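Local coordinates for protein alkylpurine DNA glycosylase AlkC (Pseudomonas fluorescens, PDB 5VHV) that removes alkylated purine bases from damaged DNA as a base excision repair glycosylase that works without flipping the nucleotide out, at residues Pro77-Gly82 and Leu86-Tyr91; Ala105-Phe110 and Phe118-Phe123. All blocks are in the same frame, centred on the assembly; numbering follows the deposited sequence.

Overall arrangement
From the N terminus, the chain passes helix 65-75 and enters the loop holding Pro77-Gly82; three residues later it reaches Leu86-Tyr91, so interaction 1 closes a short loop onto the start of helix 87-95. Helix 100-110 follows, and an eight-residue connection leads into helix 119-126, whose first turns meet Ala105-Phe110 in interaction 2. The two contacts run in series, neither nested nor crossed, with centres 12 Å apart. They touch directly: Pro89 CB lies 3.7 Å from Leu107 CD2, and Leu88 CB lies 3.9 Å from Phe110 CD1. Helix 87-95 therefore joins the loop packing of interaction 1 to the helix pair of interaction 2 within the helical DNA glycosylase domain.

Interaction 1: Pro77-Gly82 and Leu86-Tyr91; sequences PRLNSG and LFLPHY
Phe87 O accepts the shortest backbone bond, 2.9 Å from Tyr91 N, and this fixes the helical turn from which the Phe87 ring meets Leu79. The side-chain part of the contact is apolar and converges on one methyl: Leu79 CD1 lies 3.9 Å from Phe87 CE2 and equally far from CZ, approaching the ring obliquely. The same methyl meets Leu88 CD1 tip to tip at 3.9 Å, which places it against both residues at once. Phe87 has its CG between the backbone N and the carbonyl carbon (chi1 75°), a rotation that brings the ring end closer to the loop; Leu88 CG sits 3.9 Å above one ring face, offset toward the rim. Near the chain turn, Gly82 O and Leu86 N are 3.7 Å apart, too long for a hydrogen bond. Gly82 and Leu86 both line the pocket that holds a bound polyether. The loop is pinned by Ser81 OG to Val84 N and by Asn80 OD1 to Arg13 of helix 11-24. Beyond the loop, Phe87 packs on Leu75 of helix 65-75, Ile17 of helix 11-24 and Leu57 of helix 46-60, which puts the contact at the junction of these helices with helix 87-95.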
loop_
_atom_site.group_PDB
_atom_site.type_symbol
_atom_site.label_atom_id
_atom_site.label_comp_id
_atom_site.label_asym_id
_atom_site.label_seq_id
_atom_site.Cartn_x
_atom_site.Cartn_y
_atom_site.Cartn_z
ATOM N N PRO A 77 -6.113 9.529 -23.636
ATOM C CA PRO A 77 -4.736 9.966 -23.964
ATOM C C PRO A 77 -4.535 11.477 -23.985
ATOM O O PRO A 77 -3.384 11.926 -24.015
ATOM C CB PRO A 77 -4.498 9.359 -25.353
ATOM C CG PRO A 77 -5.873 9.183 -25.933
ATOM C CD PRO A 77 -6.747 8.812 -24.758
ATOM N N ARG A 78 -5.599 12.277 -23.970
ATOM C CA ARG A 78 -5.489 13.729 -23.966
ATOM C C ARG A 78 -5.307 14.318 -22.573
ATOM O O ARG A 78 -4.964 15.505 -22.466
ATOM C CB ARG A 78 -6.734 14.352 -24.607
ATOM C CG ARG A 78 -7.100 13.736 -25.953
ATOM C CD ARG A 78 -8.280 14.452 -26.598
ATOM N NE ARG A 78 -7.925 15.814 -26.950
ATOM C CZ ARG A 78 -7.612 16.231 -28.173
ATOM N NH1 ARG A 78 -7.631 15.403 -29.209
ATOM N NH2 ARG A 78 -7.276 17.493 -28.360
ATOM N N LEU A 79 -5.536 13.531 -21.521
ATOM C CA LEU A 79 -5.420 14.025 -20.152
ATOM C C LEU A 79 -3.958 14.101 -19.733
ATOM O O LEU A 79 -3.158 13.223 -20.065
ATOM C CB LEU A 79 -6.190 13.128 -19.188
ATOM C CG LEU A 79 -7.700 13.033 -19.457
ATOM C CD1 LEU A 79 -8.367 12.124 -18.439
ATOM C CD2 LEU A 79 -8.342 14.395 -19.419
ATOM N N ASN A 80 -3.620 15.167 -19.004
ATOM C CA ASN A 80 -2.241 15.458 -18.617
ATOM C C ASN A 80 -1.847 14.903 -17.251
ATOM O O ASN A 80 -0.778 15.264 -16.748
ATOM C CB ASN A 80 -1.989 16.970 -18.651
ATOM C CG ASN A 80 -2.868 17.766 -17.688
ATOM O OD1 ASN A 80 -3.396 17.244 -16.699
ATOM N ND2 ASN A 80 -3.021 19.058 -17.982
ATOM N N SER A 81 -2.653 14.021 -16.659
ATOM C CA SER A 81 -2.382 13.471 -15.330
ATOM C C SER A 81 -2.959 12.070 -15.186
ATOM O O SER A 81 -4.142 11.850 -15.457
ATOM C CB SER A 81 -2.970 14.376 -14.247
ATOM O OG SER A 81 -3.024 13.680 -13.006
ATOM N N GLY A 82 -2.130 11.138 -14.711
ATOM C CA GLY A 82 -2.602 9.789 -14.448
ATOM C C GLY A 82 -3.540 9.708 -13.250
ATOM O O GLY A 82 -4.510 8.949 -13.257
ATOM N N LEU A 86 -8.226 8.840 -12.946
ATOM C CA LEU A 86 -9.074 7.964 -12.133
ATOM C C LEU A 86 -10.568 8.197 -12.351
ATOM O O LEU A 86 -11.360 7.282 -12.088
ATOM C CB LEU A 86 -8.773 8.141 -10.639
ATOM C CG LEU A 86 -7.412 7.678 -10.138
ATOM C CD1 LEU A 86 -7.156 8.159 -8.705
ATOM C CD2 LEU A 86 -7.292 6.184 -10.226
ATOM N N PHE A 87 -10.991 9.379 -12.819
ATOM C CA PHE A 87 -12.429 9.558 -12.996
ATOM C C PHE A 87 -12.972 8.719 -14.143
ATOM O O PHE A 87 -14.172 8.428 -14.165
ATOM C CB PHE A 87 -12.812 11.035 -13.164
ATOM C CG PHE A 87 -12.496 11.644 -14.518
ATOM C CD1 PHE A 87 -13.319 11.411 -15.611
ATOM C CD2 PHE A 87 -11.420 12.500 -14.665
ATOM C CE1 PHE A 87 -13.037 11.978 -16.849
ATOM C CE2 PHE A 87 -11.131 13.085 -15.882
ATOM C CZ PHE A 87 -11.945 12.827 -16.992
ATOM N N LEU A 88 -12.114 8.252 -15.051
ATOM C CA LEU A 88 -12.613 7.430 -16.150
ATOM C C LEU A 88 -13.070 6.066 -15.653
ATOM O O LEU A 88 -14.224 5.694 -15.902
ATOM C CB LEU A 88 -11.546 7.326 -17.245
ATOM C CG LEU A 88 -11.169 8.669 -17.861
ATOM C CD1 LEU A 88 -9.847 8.513 -18.619
ATOM C CD2 LEU A 88 -12.298 9.132 -18.760
ATOM N N PRO A 89 -12.256 5.284 -14.949
ATOM C CA PRO A 89 -12.810 4.058 -14.345
ATOM C C PRO A 89 -13.953 4.328 -13.385
ATOM O O PRO A 89 -14.892 3.524 -13.303
ATOM C CB PRO A 89 -11.592 3.423 -13.640
ATOM C CG PRO A 89 -10.525 4.437 -13.685
ATOM C CD PRO A 89 -10.792 5.382 -14.782
ATOM N N HIS A 90 -13.941 5.462 -12.685
ATOM C CA HIS A 90 -15.057 5.771 -11.804
ATOM C C HIS A 90 -16.366 5.869 -12.579
ATOM O O HIS A 90 -17.406 5.384 -12.117
ATOM C CB HIS A 90 -14.819 7.069 -11.042
ATOM C CG HIS A 90 -15.864 7.332 -10.004
ATOM N ND1 HIS A 90 -15.892 6.678 -8.787
ATOM C CD2 HIS A 90 -16.962 8.125 -10.031
ATOM C CE1 HIS A 90 -16.952 7.085 -8.100
ATOM N NE2 HIS A 90 -17.612 7.967 -8.834
ATOM N N TYR A 91 -16.328 6.496 -13.760
ATOM C CA TYR A 91 -17.524 6.591 -14.587
ATOM C C TYR A 91 -18.047 5.197 -14.929
ATOM O O TYR A 91 -19.251 4.936 -14.873
ATOM C CB TYR A 91 -17.194 7.413 -15.847
ATOM C CG TYR A 91 -18.380 7.618 -16.754
ATOM C CD1 TYR A 91 -18.777 6.611 -17.600
ATOM C CD2 TYR A 91 -19.104 8.819 -16.761
ATOM C CE1 TYR A 91 -19.868 6.747 -18.406
ATOM C CE2 TYR A 91 -20.209 8.962 -17.575
ATOM C CZ TYR A 91 -20.576 7.920 -18.398
ATOM O OH TYR A 91 -21.679 8.008 -19.215
#

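Interaction 2: Ala105-Phe110 and Phe118-Phe123; sequences AALKYF and FAIRHF
Leu107 points toward helix 119-126 and divides its two methyls among three partners there. CD2 meets Ala119 CB at 3.8 Å, while CD1 reaches Ile120 CD1 at 3.7 Å and Phe123 CE2 at 4.0 Å. With CG anti to the carbonyl carbon (chi1 -66°) and the chain extended beyond it, Leu107 carries its two methyls toward the side chains of helix 119-126. Against Ile120 and against Phe123 it crosses obliquely, and its CD1 meets the Phe123 ring neither squarely over a face nor at an edge. Ile120 presents the end of its longer branch: CG1 is anti to the backbone N (chi1 -168°), and the turn at chi2 brings CD1 to the leucine.

The segment axes run nearly antiparallel, at 158° between their N-to-C directions, and approach to 11.4 Å. Such an antiparallel pair of successive helices fits the HEAT-like helical repeats of the AlkC and AlkD family, and both segments lie in its DNA alkylation repair region. Within Ala105-Phe110, Leu107 alone touches Phe118-Phe123, and its partners span about one turn, Ala119 to Phe123. The closest CA atoms are those of Leu107 and Ile120, 7.6 Å apart.

All four touching residues are buried, and other helices complete their surroundings. On helix 87-95, Leu107 also rests on Val92 and Ala119 on Pro89, whereas Ile120 packs on Met135 and Trp138 of helix 128-138. Beside Ile120 in sequence, Arg121 takes up a different neighbourhood, with NH1 bonded to the carbonyl oxygens of Gly153 and Arg155 and NH2 to that of Phe162.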
loop_
_atom_site.group_PDB
_atom_site.type_symbol
_atom_site.label_atom_id
_atom_site.label_comp_id
_atom_site.label_asym_id
_atom_site.label_seq_id
_atom_site.Cartn_x
_atom_site.Cartn_y
_atom_site.Cartn_z
ATOM N N ALA A 105 -14.165 -4.338 -20.431
ATOM C CA ALA A 105 -13.242 -3.955 -21.488
ATOM C C ALA A 105 -12.780 -2.525 -21.286
ATOM O O ALA A 105 -11.598 -2.216 -21.482
ATOM C CB ALA A 105 -13.889 -4.123 -22.868
ATOM N N ALA A 106 -13.695 -1.648 -20.849
ATOM C CA ALA A 106 -13.337 -0.262 -20.563
ATOM C C ALA A 106 -12.332 -0.151 -19.419
ATOM O O ALA A 106 -11.392 0.653 -19.489
ATOM C CB ALA A 106 -14.592 0.561 -20.247
ATOM N N LEU A 107 -12.521 -0.915 -18.339
ATOM C CA LEU A 107 -11.573 -0.833 -17.229
ATOM C C LEU A 107 -10.204 -1.331 -17.663
ATOM O O LEU A 107 -9.168 -0.772 -17.270
ATOM C CB LEU A 107 -12.074 -1.634 -16.020
ATOM C CG LEU A 107 -13.343 -1.130 -15.326
ATOM C CD1 LEU A 107 -13.693 -2.033 -14.113
ATOM C CD2 LEU A 107 -13.228 0.312 -14.897
ATOM N N LYS A 108 -10.178 -2.371 -18.493
ATOM C CA LYS A 108 -8.892 -2.898 -18.938
ATOM C C LYS A 108 -8.157 -1.861 -19.778
ATOM O O LYS A 108 -6.926 -1.743 -19.711
ATOM C CB LYS A 108 -9.098 -4.175 -19.746
ATOM C CG LYS A 108 -7.808 -4.813 -20.226
ATOM C CD LYS A 108 -8.074 -5.967 -21.196
ATOM C CE LYS A 108 -6.757 -6.487 -21.733
ATOM N NZ LYS A 108 -6.923 -7.673 -22.625
ATOM N N TYR A 109 -8.902 -1.113 -20.582
ATOM C CA TYR A 109 -8.319 -0.041 -21.386
ATOM C C TYR A 109 -7.879 1.135 -20.514
ATOM O O TYR A 109 -6.746 1.621 -20.629
ATOM C CB TYR A 109 -9.341 0.420 -22.420
ATOM C CG TYR A 109 -8.943 1.668 -23.178
ATOM C CD1 TYR A 109 -8.060 1.600 -24.240
ATOM C CD2 TYR A 109 -9.451 2.914 -22.820
ATOM C CE1 TYR A 109 -7.700 2.752 -24.959
ATOM C CE2 TYR A 109 -9.098 4.061 -23.523
ATOM C CZ TYR A 109 -8.240 3.966 -24.596
ATOM O OH TYR A 109 -7.874 5.111 -25.290
ATOM N N PHE A 110 -8.771 1.622 -19.651
ATOM C CA PHE A 110 -8.469 2.807 -18.836
ATOM C C PHE A 110 -7.350 2.576 -17.820
ATOM O O PHE A 110 -6.663 3.534 -17.438
ATOM C CB PHE A 110 -9.720 3.280 -18.088
ATOM C CG PHE A 110 -10.777 3.936 -18.958
ATOM C CD1 PHE A 110 -10.435 4.821 -19.975
ATOM C CD2 PHE A 110 -12.123 3.693 -18.712
ATOM C CE1 PHE A 110 -11.424 5.419 -20.754
ATOM C CE2 PHE A 110 -13.125 4.308 -19.475
ATOM C CZ PHE A 110 -12.776 5.156 -20.502
ATOM N N PHE A 118 -9.789 1.179 -7.927
ATOM C CA PHE A 118 -10.975 1.528 -7.141
ATOM C C PHE A 118 -12.254 1.063 -7.826
ATOM O O PHE A 118 -13.159 0.518 -7.175
ATOM C CB PHE A 118 -11.008 3.037 -6.899
ATOM C CG PHE A 118 -9.760 3.543 -6.249
ATOM C CD1 PHE A 118 -9.412 3.081 -4.987
ATOM C CD2 PHE A 118 -8.931 4.438 -6.890
ATOM C CE1 PHE A 118 -8.256 3.504 -4.388
ATOM C CE2 PHE A 118 -7.770 4.872 -6.294
ATOM C CZ PHE A 118 -7.429 4.399 -5.044
ATOM N N ALA A 119 -12.342 1.276 -9.136
ATOM C CA ALA A 119 -13.573 0.965 -9.861
ATOM C C ALA A 119 -13.873 -0.535 -9.837
ATOM O O ALA A 119 -15.029 -0.940 -9.699
ATOM C CB ALA A 119 -13.447 1.482 -11.299
ATOM N N ILE A 120 -12.847 -1.380 -9.972
ATOM C CA ILE A 120 -13.114 -2.808 -10.079
ATOM C C ILE A 120 -13.712 -3.341 -8.786
ATOM O O ILE A 120 -14.454 -4.331 -8.804
ATOM C CB ILE A 120 -11.832 -3.571 -10.460
ATOM C CG1 ILE A 120 -12.147 -5.012 -10.873
ATOM C CG2 ILE A 120 -10.807 -3.573 -9.315
ATOM C CD1 ILE A 120 -12.894 -5.128 -12.191
ATOM N N ARG A 121 -13.463 -2.665 -7.659
ATOM C CA ARG A 121 -13.963 -3.150 -6.375
ATOM C C ARG A 121 -15.476 -3.011 -6.257
ATOM O O ARG A 121 -16.110 -3.810 -5.563
ATOM C CB ARG A 121 -13.238 -2.427 -5.234
ATOM C CG ARG A 121 -11.739 -2.765 -5.243
ATOM C CD ARG A 121 -10.947 -1.955 -4.225
ATOM N NE ARG A 121 -11.011 -2.387 -2.828
ATOM C CZ ARG A 121 -10.332 -3.426 -2.334
ATOM N NH1 ARG A 121 -9.601 -4.184 -3.145
ATOM N NH2 ARG A 121 -10.362 -3.701 -1.020
ATOM N N HIS A 122 -16.086 -2.038 -6.951
ATOM C CA HIS A 122 -17.544 -1.974 -6.968
ATOM C C HIS A 122 -18.123 -3.191 -7.663
ATOM O O HIS A 122 -19.173 -3.712 -7.254
ATOM C CB HIS A 122 -18.016 -0.688 -7.647
ATOM C CG HIS A 122 -17.603 0.545 -6.908
ATOM N ND1 HIS A 122 -18.283 1.005 -5.795
ATOM C CD2 HIS A 122 -16.539 1.362 -7.065
ATOM C CE1 HIS A 122 -17.670 2.078 -5.325
ATOM N NE2 HIS A 122 -16.609 2.318 -6.080
ATOM N N PHE A 123 -17.446 -3.669 -8.712
ATOM C CA PHE A 123 -17.910 -4.864 -9.409
ATOM C C PHE A 123 -17.640 -6.111 -8.574
ATOM O O PHE A 123 -18.476 -7.015 -8.525
ATOM C CB PHE A 123 -17.245 -4.970 -10.785
ATOM C CG PHE A 123 -17.723 -3.939 -11.790
ATOM C CD1 PHE A 123 -18.832 -4.180 -12.601
ATOM C CD2 PHE A 123 -17.056 -2.745 -11.924
ATOM C CE1 PHE A 123 -19.251 -3.236 -13.538
ATOM C CE2 PHE A 123 -17.466 -1.782 -12.859
ATOM C CZ PHE A 123 -18.571 -2.029 -13.657
#